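Local coordinates for extracellular solute-binding protein family 5 (Brucella melitensis, PDB 4ONY) that probably binds peptides or related solutes in the periplasm and delivers them to an ABC transporter for uptake, at residues A123-G128 / P209-G214; E529-A534 / S542-L547; S213-V218 / G245-D250. One frame throughout, in Å; residues are numbered along the deposited sequence.

Interaction 1: residues A123-G128 / P209-G214; sequences AKWSDG and PPIGSG
Two loops meet where the CA atoms of Trp-125 and Ser-213 lie 4.2 Å apart, and the backbone N of Ser-126 donates to the O of Gly-212 at 2.9 Å. Residues Trp-125 to Gly-128 form a type I beta turn, in the loop between strand 114-119 and helix 133-146 of this family 5 solute-binding protein; Pro-209 to Gly-214 lead into strand 216-222. The indole of Trp-125 turns the CE3 edge of its six-membered ring to the C of Gly-212, 3.5 Å away and near the ring plane. At its other end NE1 is hydrogen-bonded to Asp-135, while the ring also meets that of His-195. Ile-211 reaches the turn with both branches. Its CG2, anti to the backbone N, packs 4.0 Å from the CB of Trp-125 and also approaches Asp-127, whose OD2 is hydrogen-bonded to His-195. The CD1 of Ile-211 comes within 3.8 Å of the OG of Ser-126. Ser-213 lays its CB against the O of Lys-124, with its OG hydrogen-bonded to Gln-85. A water completes the junction next to the direct backbone bond: it accepts from the N of Gly-212 at 2.8 Å and is hydrogen-bonded to the OG of Ser-126 at 2.6 Å.

Interaction 2: residues E529-A534 / S542-L547; sequences EALLAA and SAVRAL
Leu-531 carries its CG between the backbone N and the carbonyl carbon (chi1 71°), whereas Leu-547 extends its CG anti to the backbone N (chi1 179°), and from these different starts the two side chains meet obliquely through their CD2 methyls, 3.8 Å apart. Further along the interface, Ala-543 turns its single methyl toward the facing helix and sets it against the backbone as well as the side chains: its CB is 3.6 Å from the N of Leu-531, and the same methyl also touches the CB atoms of Leu-531 and Ala-530. Here the backbones come closest, with the CA atoms of Leu-531 and Ala-543 at 5.0 Å. Val-544 flanks this point with CG2, the methyl beside its backbone N, which touches the CB of Leu-531 at 4.0 Å. No hydrogen bond links the segments, and the side chains that meet are all apolar. Around it, Leu-375 of helix 370-376 touches Ala-530, while Trp-356 and Pro-495 pack on Val-544. The local axes approach to 8.4 Å at 163° between their directions, a close antiparallel packing of consecutive helices, 522-533 and 537-553, in a helical hairpin.

Interaction 3: residues S213-V218 / G245-D250; sequences SGPYVV and GFNNFD
Tyr-216 reaches from the start of strand 216-222 to the loop 245-250, its ring brought there by a CG that stands anti to the carbonyl carbon (chi1 -67°). CB remains on the strand side, and the first contacts with the loop are made by the far half of the ring. Along one edge CE2 lies 3.7 Å from the OD1 of Asn-247; the ring and amide planes stand 77° apart. On the other edge CE1 approaches the O of Phe-249 to 3.2 Å, and CZ lies almost as near to that oxygen. At the tip, OH donates to the O of Phe-249 at 2.6 Å, a short bond made in the carbonyl plane on a lone pair, and it also sits 3.3 Å from the C of Asn-247. Beside the tyrosine, Pro-215 meets the same asparagine amide, its CG 3.4 Å from OD1, while the ND2 of Asn-247 is hydrogen-bonded to Gln-243. Arg-231, in the neighbouring strand 226-231, touches the tyrosine side chain and donates to the O of Asn-247. The phenol thus spends its proton on the main-chain carbonyl of buried Phe-249, just ahead of strand 251-257, joining that loop to the edge strand of the four-stranded mixed sheet by a directional bond as well as by packing.

Interactions 1 and 3 are neighbours, their centres 11 Å apart, and share Ser-213 and Gly-214: the loop that meets 123-128 runs straight on into the strand whose tyrosine meets 245-250. They also touch directly, the CB of Ser-126 lying 3.7 Å from the CG1 of Val-217, and Pro-209 and Pro-210 packing on Val-218. Interaction 2 stands apart, its centre about 41 Å from that of interaction 1 and about 39 Å from that of interaction 3, on the opposite side of the chain's centre from the latter. The bound 1-ethoxy-2-(2-ethoxyethoxy)ethane is lined by Gln-222, Gln-225, Arg-226, Tyr-256 and Tyr-257; Gln-222 ends the strand that Tyr-216 begins.

Interaction 1: residues A123-G128 / P209-G214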
loop_
_atom_site.group_PDB
_atom_site.type_symbol
_atom_site.label_atom_id
_atom_site.label_comp_id
_atom_site.label_asym_id
_atom_site.label_seq_id
_atom_site.Cartn_x
_atom_site.Cartn_y
_atom_site.Cartn_z
ATOM N N ALA A 123 -31.102 -0.399 -5.014
ATOM C CA ALA A 123 -30.022 -1.389 -4.864
ATOM C C ALA A 123 -30.573 -2.811 -4.969
ATOM O O ALA A 123 -31.505 -3.139 -4.262
ATOM C CB ALA A 123 -29.329 -1.205 -3.540
ATOM N N LYS A 124 -29.980 -3.629 -5.839
ATOM C CA LYS A 124 -30.375 -5.016 -6.063
ATOM C C LYS A 124 -29.164 -5.935 -6.197
ATOM O O LYS A 124 -28.125 -5.563 -6.769
ATOM C CB LYS A 124 -31.211 -5.174 -7.342
ATOM C CG LYS A 124 -32.472 -4.326 -7.381
ATOM C CD LYS A 124 -33.174 -4.324 -8.764
ATOM C CE LYS A 124 -32.540 -3.391 -9.839
ATOM N NZ LYS A 124 -32.717 -1.866 -9.703
ATOM N N TRP A 125 -29.336 -7.137 -5.673
ATOM C CA TRP A 125 -28.489 -8.293 -5.956
ATOM C C TRP A 125 -28.566 -8.618 -7.447
ATOM O O TRP A 125 -29.504 -8.180 -8.140
ATOM C CB TRP A 125 -28.947 -9.493 -5.076
ATOM C CG TRP A 125 -28.925 -9.145 -3.629
ATOM C CD1 TRP A 125 -29.994 -8.925 -2.798
ATOM C CD2 TRP A 125 -27.753 -8.878 -2.847
ATOM N NE1 TRP A 125 -29.553 -8.606 -1.529
ATOM C CE2 TRP A 125 -28.181 -8.546 -1.543
ATOM C CE3 TRP A 125 -26.404 -8.885 -3.130
ATOM C CZ2 TRP A 125 -27.282 -8.220 -0.519
ATOM C CZ3 TRP A 125 -25.482 -8.559 -2.105
ATOM C CH2 TRP A 125 -25.943 -8.232 -0.821
ATOM N N SER A 126 -27.560 -9.319 -7.959
ATOM C CA SER A 126 -27.490 -9.616 -9.392
ATOM C C SER A 126 -28.596 -10.560 -9.824
ATOM O O SER A 126 -28.877 -10.636 -10.991
ATOM C CB SER A 126 -26.125 -10.229 -9.800
ATOM O OG SER A 126 -25.872 -11.470 -9.168
ATOM N N ASP A 127 -29.237 -11.269 -8.883
ATOM C CA ASP A 127 -30.429 -12.054 -9.202
ATOM C C ASP A 127 -31.739 -11.237 -9.141
ATOM O O ASP A 127 -32.820 -11.780 -9.294
ATOM C CB ASP A 127 -30.534 -13.263 -8.258
ATOM C CG ASP A 127 -30.667 -12.854 -6.783
ATOM O OD1 ASP A 127 -31.001 -11.690 -6.483
ATOM O OD2 ASP A 127 -30.449 -13.724 -5.909
ATOM N N GLY A 128 -31.656 -9.926 -8.951
ATOM C CA GLY A 128 -32.847 -9.086 -8.971
ATOM C C GLY A 128 -33.504 -8.867 -7.615
ATOM O O GLY A 128 -34.378 -8.026 -7.512
ATOM N N PRO A 209 -20.667 -20.058 -8.274
ATOM C CA PRO A 209 -20.614 -18.610 -8.493
ATOM C C PRO A 209 -21.416 -17.853 -7.430
ATOM O O PRO A 209 -22.584 -18.128 -7.259
ATOM C CB PRO A 209 -21.243 -18.428 -9.882
ATOM C CG PRO A 209 -21.148 -19.786 -10.540
ATOM C CD PRO A 209 -21.265 -20.779 -9.411
ATOM N N PRO A 210 -20.771 -16.936 -6.688
ATOM C CA PRO A 210 -21.503 -16.317 -5.584
ATOM C C PRO A 210 -22.344 -15.125 -6.067
ATOM O O PRO A 210 -22.030 -14.502 -7.087
ATOM C CB PRO A 210 -20.366 -15.848 -4.656
ATOM C CG PRO A 210 -19.267 -15.460 -5.609
ATOM C CD PRO A 210 -19.389 -16.416 -6.790
ATOM N N ILE A 211 -23.383 -14.792 -5.322
ATOM C CA ILE A 211 -24.246 -13.668 -5.688
ATOM C C ILE A 211 -23.772 -12.423 -4.952
ATOM O O ILE A 211 -23.627 -12.470 -3.723
ATOM C CB ILE A 211 -25.676 -13.956 -5.249
ATOM C CG1 ILE A 211 -26.261 -15.132 -6.044
ATOM C CG2 ILE A 211 -26.544 -12.724 -5.381
ATOM C CD1 ILE A 211 -26.324 -14.926 -7.548
ATOM N N GLY A 212 -23.536 -11.333 -5.700
ATOM C CA GLY A 212 -23.252 -10.032 -5.088
ATOM C C GLY A 212 -24.115 -8.963 -5.713
ATOM O O GLY A 212 -24.977 -9.280 -6.576
ATOM N N SER A 213 -23.920 -7.710 -5.269
ATOM C CA SER A 213 -24.655 -6.568 -5.835
ATOM C C SER A 213 -23.833 -5.826 -6.907
ATOM O O SER A 213 -24.326 -4.887 -7.560
ATOM C CB SER A 213 -25.100 -5.623 -4.719
ATOM O OG SER A 213 -23.984 -5.061 -4.056
ATOM N N GLY A 214 -22.589 -6.250 -7.108
ATOM C CA GLY A 214 -21.718 -5.576 -8.027
ATOM C C GLY A 214 -22.064 -5.723 -9.501
ATOM O O GLY A 214 -22.926 -6.492 -9.864
HETATM O O HOH W 1 -23.383 -11.517 -8.461
#

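Interaction 2: residues E529-A534 / S542-L547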
loop_
_atom_site.group_PDB
_atom_site.type_symbol
_atom_site.label_atom_id
_atom_site.label_comp_id
_atom_site.label_asym_id
_atom_site.label_seq_id
_atom_site.Cartn_x
_atom_site.Cartn_y
_atom_site.Cartn_z
ATOM N N GLU A 529 1.025 9.533 18.103
ATOM C CA GLU A 529 -0.147 10.057 18.827
ATOM C C GLU A 529 -0.725 11.277 18.118
ATOM O O GLU A 529 -1.923 11.384 17.968
ATOM C CB GLU A 529 0.182 10.408 20.275
ATOM C CG GLU A 529 0.542 9.199 21.107
ATOM C CD GLU A 529 1.183 9.539 22.431
ATOM O OE1 GLU A 529 0.881 10.666 22.955
ATOM O OE2 GLU A 529 1.942 8.659 22.930
ATOM N N ALA A 530 0.153 12.190 17.691
ATOM C CA ALA A 530 -0.281 13.406 17.055
ATOM C C ALA A 530 -0.972 13.121 15.730
ATOM O O ALA A 530 -1.989 13.712 15.449
ATOM C CB ALA A 530 0.897 14.339 16.833
ATOM N N LEU A 531 -0.444 12.210 14.914
ATOM C CA LEU A 531 -1.112 11.943 13.629
ATOM C C LEU A 531 -2.453 11.260 13.843
ATOM O O LEU A 531 -3.412 11.515 13.104
ATOM C CB LEU A 531 -0.228 11.214 12.602
ATOM C CG LEU A 531 0.113 9.749 12.848
ATOM C CD1 LEU A 531 -0.919 8.830 12.229
ATOM C CD2 LEU A 531 1.464 9.394 12.315
ATOM N N LEU A 532 -2.566 10.474 14.885
ATOM C CA LEU A 532 -3.841 9.887 15.229
ATOM C C LEU A 532 -4.832 10.892 15.841
ATOM O O LEU A 532 -5.995 10.720 15.674
ATOM C CB LEU A 532 -3.653 8.694 16.157
ATOM C CG LEU A 532 -2.927 7.496 15.557
ATOM C CD1 LEU A 532 -2.569 6.464 16.622
ATOM C CD2 LEU A 532 -3.824 6.838 14.521
ATOM N N ALA A 533 -4.356 11.908 16.553
ATOM C CA ALA A 533 -5.223 12.933 17.155
ATOM C C ALA A 533 -5.708 13.940 16.118
ATOM O O ALA A 533 -6.697 14.593 16.339
ATOM C CB ALA A 533 -4.483 13.666 18.299
ATOM N N ALA A 534 -5.035 14.042 14.984
ATOM C CA ALA A 534 -5.304 15.088 13.991
ATOM C C ALA A 534 -6.712 14.942 13.450
ATOM O O ALA A 534 -7.121 13.858 13.137
ATOM C CB ALA A 534 -4.321 15.016 12.836
ATOM N N SER A 542 1.104 17.765 8.854
ATOM C CA SER A 542 2.173 18.262 9.669
ATOM C C SER A 542 2.691 17.158 10.595
ATOM O O SER A 542 3.905 16.973 10.753
ATOM C CB SER A 542 1.697 19.455 10.483
ATOM O OG SER A 542 1.499 20.563 9.626
ATOM N N ALA A 543 1.775 16.416 11.200
ATOM C CA ALA A 543 2.187 15.383 12.165
ATOM C C ALA A 543 2.947 14.257 11.490
ATOM O O ALA A 543 3.911 13.723 12.040
ATOM C CB ALA A 543 0.972 14.844 12.927
ATOM N N VAL A 544 2.508 13.871 10.290
ATOM C CA VAL A 544 3.184 12.805 9.574
ATOM C C VAL A 544 4.580 13.243 9.130
ATOM O O VAL A 544 5.543 12.477 9.218
ATOM C CB VAL A 544 2.383 12.294 8.372
ATOM C CG1 VAL A 544 3.154 11.194 7.655
ATOM C CG2 VAL A 544 1.027 11.698 8.820
ATOM N N ARG A 545 4.673 14.453 8.618
ATOM C CA ARG A 545 5.990 14.974 8.256
ATOM C C ARG A 545 6.941 14.957 9.484
ATOM O O ARG A 545 8.128 14.621 9.354
ATOM C CB ARG A 545 5.867 16.369 7.676
ATOM C CG ARG A 545 5.270 16.369 6.261
ATOM C CD ARG A 545 5.238 17.795 5.708
ATOM N NE ARG A 545 4.641 17.845 4.383
ATOM C CZ ARG A 545 4.126 18.929 3.840
ATOM N NH1 ARG A 545 4.209 20.107 4.421
ATOM N NH2 ARG A 545 3.589 18.843 2.650
ATOM N N ALA A 546 6.414 15.310 10.654
ATOM C CA ALA A 546 7.232 15.327 11.851
ATOM C C ALA A 546 7.702 13.914 12.186
ATOM O O ALA A 546 8.872 13.731 12.517
ATOM C CB ALA A 546 6.464 15.942 13.023
ATOM N N LEU A 547 6.817 12.910 12.027
ATOM C CA LEU A 547 7.204 11.506 12.201
ATOM C C LEU A 547 8.330 11.172 11.226
ATOM O O LEU A 547 9.359 10.627 11.618
ATOM C CB LEU A 547 6.018 10.538 12.028
ATOM C CG LEU A 547 6.332 9.027 12.169
ATOM C CD1 LEU A 547 6.990 8.679 13.499
ATOM C CD2 LEU A 547 5.079 8.185 12.043
#

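Interaction 3: residues S213-V218 / G245-D250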
loop_
_atom_site.group_PDB
_atom_site.type_symbol
_atom_site.label_atom_id
_atom_site.label_comp_id
_atom_site.label_asym_id
_atom_site.label_seq_id
_atom_site.Cartn_x
_atom_site.Cartn_y
_atom_site.Cartn_z
ATOM N N SER A 213 -23.920 -7.710 -5.269
ATOM C CA SER A 213 -24.655 -6.568 -5.835
ATOM C C SER A 213 -23.833 -5.826 -6.907
ATOM O O SER A 213 -24.326 -4.887 -7.560
ATOM C CB SER A 213 -25.100 -5.623 -4.719
ATOM O OG SER A 213 -23.984 -5.061 -4.056
ATOM N N GLY A 214 -22.589 -6.250 -7.108
ATOM C CA GLY A 214 -21.718 -5.576 -8.027
ATOM C C GLY A 214 -22.064 -5.723 -9.501
ATOM O O GLY A 214 -22.926 -6.492 -9.864
ATOM N N PRO A 215 -21.385 -4.951 -10.352
ATOM C CA PRO A 215 -21.654 -4.890 -11.791
ATOM C C PRO A 215 -21.294 -6.125 -12.609
ATOM O O PRO A 215 -21.809 -6.276 -13.707
ATOM C CB PRO A 215 -20.805 -3.699 -12.249
ATOM C CG PRO A 215 -19.728 -3.534 -11.206
ATOM C CD PRO A 215 -20.384 -3.935 -9.928
ATOM N N TYR A 216 -20.434 -6.993 -12.084
ATOM C CA TYR A 216 -19.992 -8.188 -12.792
ATOM C C TYR A 216 -20.443 -9.452 -12.081
ATOM O O TYR A 216 -20.405 -9.503 -10.848
ATOM C CB TYR A 216 -18.464 -8.154 -12.954
ATOM C CG TYR A 216 -17.986 -7.062 -13.864
ATOM C CD1 TYR A 216 -17.943 -7.258 -15.229
ATOM C CD2 TYR A 216 -17.620 -5.826 -13.370
ATOM C CE1 TYR A 216 -17.525 -6.243 -16.094
ATOM C CE2 TYR A 216 -17.202 -4.786 -14.225
ATOM C CZ TYR A 216 -17.158 -5.008 -15.587
ATOM O OH TYR A 216 -16.771 -4.015 -16.458
ATOM N N VAL A 217 -20.917 -10.440 -12.840
ATOM C CA VAL A 217 -21.217 -11.743 -12.290
ATOM C C VAL A 217 -20.116 -12.722 -12.703
ATOM O O VAL A 217 -19.420 -12.530 -13.706
ATOM C CB VAL A 217 -22.586 -12.270 -12.734
ATOM C CG1 VAL A 217 -23.689 -11.268 -12.386
ATOM C CG2 VAL A 217 -22.624 -12.563 -14.225
ATOM N N VAL A 218 -19.951 -13.766 -11.917
ATOM C CA VAL A 218 -18.993 -14.799 -12.214
ATOM C C VAL A 218 -19.626 -15.733 -13.233
ATOM O O VAL A 218 -20.523 -16.470 -12.911
ATOM C CB VAL A 218 -18.601 -15.545 -10.919
ATOM C CG1 VAL A 218 -17.717 -16.729 -11.233
ATOM C CG2 VAL A 218 -17.925 -14.583 -9.943
ATOM N N GLY A 245 -18.658 6.255 -15.957
ATOM C CA GLY A 245 -17.352 5.937 -16.590
ATOM C C GLY A 245 -16.532 4.781 -16.000
ATOM O O GLY A 245 -15.352 4.609 -16.342
ATOM N N PHE A 246 -17.144 3.978 -15.120
ATOM C CA PHE A 246 -16.553 2.752 -14.641
ATOM C C PHE A 246 -17.308 1.565 -15.279
ATOM O O PHE A 246 -18.370 1.730 -15.885
ATOM C CB PHE A 246 -16.689 2.641 -13.110
ATOM C CG PHE A 246 -15.800 3.596 -12.306
ATOM C CD1 PHE A 246 -14.446 3.443 -12.293
ATOM C CD2 PHE A 246 -16.360 4.594 -11.523
ATOM C CE1 PHE A 246 -13.627 4.299 -11.552
ATOM C CE2 PHE A 246 -15.560 5.437 -10.758
ATOM C CZ PHE A 246 -14.182 5.282 -10.758
ATOM N N ASN A 247 -16.750 0.377 -15.126
ATOM C CA ASN A 247 -17.397 -0.852 -15.557
ATOM C C ASN A 247 -17.659 -0.864 -17.044
ATOM O O ASN A 247 -18.729 -1.234 -17.484
ATOM C CB ASN A 247 -18.716 -1.054 -14.780
ATOM C CG ASN A 247 -18.523 -0.901 -13.288
ATOM O OD1 ASN A 247 -17.562 -1.430 -12.717
ATOM N ND2 ASN A 247 -19.446 -0.202 -12.639
ATOM N N ASN A 248 -16.660 -0.442 -17.805
ATOM C CA ASN A 248 -16.831 -0.239 -19.215
ATOM C C ASN A 248 -16.689 -1.530 -20.030
ATOM O O ASN A 248 -17.302 -1.668 -21.088
ATOM C CB ASN A 248 -15.853 0.823 -19.730
ATOM C CG ASN A 248 -15.970 2.138 -18.977
ATOM O OD1 ASN A 248 -17.068 2.709 -18.814
ATOM N ND2 ASN A 248 -14.836 2.634 -18.501
ATOM N N PHE A 249 -15.857 -2.444 -19.569
ATOM C CA PHE A 249 -15.706 -3.720 -20.245
ATOM C C PHE A 249 -16.958 -4.549 -20.007
ATOM O O PHE A 249 -17.463 -4.589 -18.889
ATOM C CB PHE A 249 -14.461 -4.450 -19.759
ATOM C CG PHE A 249 -13.189 -3.673 -19.974
ATOM C CD1 PHE A 249 -12.697 -3.496 -21.258
ATOM C CD2 PHE A 249 -12.509 -3.110 -18.898
ATOM C CE1 PHE A 249 -11.547 -2.770 -21.489
ATOM C CE2 PHE A 249 -11.370 -2.399 -19.114
ATOM C CZ PHE A 249 -10.881 -2.219 -20.419
ATOM N N ASP A 250 -17.466 -5.190 -21.043
ATOM C CA ASP A 250 -18.595 -6.079 -20.854
ATOM C C ASP A 250 -18.177 -7.460 -20.336
ATOM O O ASP A 250 -19.014 -8.244 -19.926
ATOM C CB ASP A 250 -19.483 -6.182 -22.099
ATOM C CG ASP A 250 -18.753 -6.658 -23.327
ATOM O OD1 ASP A 250 -17.751 -7.391 -23.218
ATOM O OD2 ASP A 250 -19.198 -6.319 -24.445
#